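Local structure of CS1 fimbrial subunit A (Escherichia coli, 4HJI) at residues V92-K97 with S123-S128. The protein forms the major pilin subunit of CS1 fimbriae, the surface filaments that enable the bacterium to colonise the epithelium of host organs. Sequence-based numbering, arbitrary orientation.
Sequences VNFAGK and STQKLS
The Phe94 ring meets Gln125 and Leu127 across two antiparallel strands. Its own neighbour Ala95 sets CB over one face, 3.9 Å above the plane and offset toward the rim. Phe94 CE2 lies 3.8 Å from Gln125 CB, an oblique approach. With CG anti to the backbone N (chi1 178°), the ring reaches along the partner strand toward Gln125. The Gln125 chain bends at chi2, and its amide group ends beside the Ala95 methyl. Leu127 CD1 is 3.7 Å from Val92 CG1 and also touches the ring more loosely. Thr57, Val59, Leu99 and Ile106 further surround Phe94, within the core of this immunoglobulin-like pilin fold. Asn93 and Ser128 point to the other face of the sheet, opposite Phe94 and Leu127.

Asn93 and Ser128 form a hydrogen-bonded pair, with nearly straight bonds in both directions. Phe94 to Lys97 makes a type I' turn where strand 87-94 ends. Lys126 O receives Ala95 N at 3.0 Å and a bridging water that also accepts from Gly96 N. Lys97 NZ bonds Ala95 O and forms a salt bridge with Asp110. Backbone and water bonds therefore tie the turn to strand 119-131, while Val92, Phe94 and Leu127 make apolar contacts on the buried face.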
loop_
_atom_site.group_PDB
_atom_site.type_symbol
_atom_site.label_atom_id
_atom_site.label_comp_id
_atom_site.label_asym_id
_atom_site.label_seq_id
_atom_site.Cartn_x
_atom_site.Cartn_y
_atom_site.Cartn_z
ATOM N N VAL A 92 -0.993 2.612 5.628
ATOM C CA VAL A 92 -0.885 2.752 4.191
ATOM C C VAL A 92 -1.790 3.863 3.710
ATOM O O VAL A 92 -2.955 3.936 4.116
ATOM C CB VAL A 92 -1.269 1.439 3.468
ATOM C CG1 VAL A 92 -1.050 1.589 1.981
ATOM C CG2 VAL A 92 -0.501 0.278 4.056
ATOM N N ASN A 93 -1.221 4.782 2.931
ATOM C CA ASN A 93 -1.982 5.901 2.376
ATOM C C ASN A 93 -1.997 5.750 0.865
ATOM O O ASN A 93 -1.008 5.325 0.276
ATOM C CB ASN A 93 -1.355 7.277 2.696
ATOM C CG ASN A 93 -1.446 7.680 4.154
ATOM O OD1 ASN A 93 -1.614 6.861 5.049
ATOM N ND2 ASN A 93 -1.358 8.976 4.395
ATOM N N PHE A 94 -3.116 6.094 0.249
ATOM C CA PHE A 94 -3.235 6.075 -1.198
ATOM C C PHE A 94 -3.976 7.310 -1.650
ATOM O O PHE A 94 -5.022 7.648 -1.091
ATOM C CB PHE A 94 -3.975 4.820 -1.699
ATOM C CG PHE A 94 -4.143 4.798 -3.185
ATOM C CD1 PHE A 94 -5.383 4.900 -3.772
ATOM C CD2 PHE A 94 -3.026 4.674 -4.012
ATOM C CE1 PHE A 94 -5.526 4.891 -5.154
ATOM C CE2 PHE A 94 -3.158 4.682 -5.388
ATOM C CZ PHE A 94 -4.401 4.789 -5.966
ATOM N N ALA A 95 -3.428 7.999 -2.648
ATOM C CA ALA A 95 -4.066 9.203 -3.170
ATOM C C ALA A 95 -4.390 10.182 -2.051
ATOM O O ALA A 95 -5.426 10.851 -2.094
ATOM C CB ALA A 95 -5.337 8.822 -3.928
ATOM N N GLY A 96 -3.524 10.252 -1.032
ATOM C CA GLY A 96 -3.678 11.208 0.063
ATOM C C GLY A 96 -4.739 10.845 1.095
ATOM O O GLY A 96 -5.108 11.679 1.911
ATOM N N LYS A 97 -5.229 9.608 1.049
ATOM C CA LYS A 97 -6.215 9.088 2.002
ATOM C C LYS A 97 -5.655 7.824 2.698
ATOM O O LYS A 97 -5.056 6.977 2.054
ATOM C CB LYS A 97 -7.502 8.737 1.249
ATOM C CG LYS A 97 -8.162 9.929 0.567
ATOM C CD LYS A 97 -8.484 9.674 -0.902
ATOM C CE LYS A 97 -8.822 10.969 -1.646
ATOM N NZ LYS A 97 -8.160 10.983 -3.000
ATOM N N SER A 123 -3.828 10.257 -13.426
ATOM C CA SER A 123 -2.608 10.979 -13.101
ATOM C C SER A 123 -1.907 10.252 -11.947
ATOM O O SER A 123 -2.484 9.372 -11.310
ATOM C CB SER A 123 -2.937 12.417 -12.690
ATOM O OG SER A 123 -3.846 12.397 -11.612
ATOM N N THR A 124 -0.667 10.639 -11.667
ATOM C CA THR A 124 0.115 9.963 -10.637
ATOM C C THR A 124 -0.508 10.110 -9.251
ATOM O O THR A 124 -0.883 11.218 -8.838
ATOM C CB THR A 124 1.581 10.446 -10.638
ATOM O OG1 THR A 124 2.142 10.201 -11.929
ATOM C CG2 THR A 124 2.402 9.733 -9.597
ATOM N N GLN A 125 -0.609 8.971 -8.564
ATOM C CA GLN A 125 -1.105 8.861 -7.205
ATOM C C GLN A 125 -0.044 8.245 -6.308
ATOM O O GLN A 125 0.602 7.234 -6.652
ATOM C CB GLN A 125 -2.357 8.007 -7.146
ATOM C CG GLN A 125 -3.407 8.348 -8.191
ATOM C CD GLN A 125 -4.011 9.731 -8.017
ATOM O OE1 GLN A 125 -4.434 10.358 -8.995
ATOM N NE2 GLN A 125 -4.049 10.219 -6.783
ATOM N N LYS A 126 0.128 8.833 -5.135
ATOM C CA LYS A 126 1.104 8.344 -4.183
ATOM C C LYS A 126 0.543 7.182 -3.376
ATOM O O LYS A 126 -0.547 7.274 -2.818
ATOM C CB LYS A 126 1.574 9.484 -3.277
ATOM C CG LYS A 126 2.337 10.530 -4.057
ATOM C CD LYS A 126 2.831 11.701 -3.212
ATOM C CE LYS A 126 3.641 12.659 -4.076
ATOM N NZ LYS A 126 4.581 11.929 -4.968
ATOM N N LEU A 127 1.292 6.082 -3.336
ATOM C CA LEU A 127 1.041 4.991 -2.425
ATOM C C LEU A 127 2.181 4.948 -1.411
ATOM O O LEU A 127 3.333 4.734 -1.789
ATOM C CB LEU A 127 0.962 3.669 -3.199
ATOM C CG LEU A 127 0.823 2.408 -2.347
ATOM C CD1 LEU A 127 -0.511 2.332 -1.611
ATOM C CD2 LEU A 127 0.973 1.177 -3.223
ATOM N N SER A 128 1.887 5.177 -0.131
ATOM C CA SER A 128 2.936 5.232 0.914
ATOM C C SER A 128 2.712 4.216 2.034
ATOM O O SER A 128 1.588 4.057 2.528
ATOM C CB SER A 128 3.045 6.643 1.535
ATOM O OG SER A 128 1.726 7.142 1.573
HETATM O O HOH W 1 -0.977 8.882 -0.470
#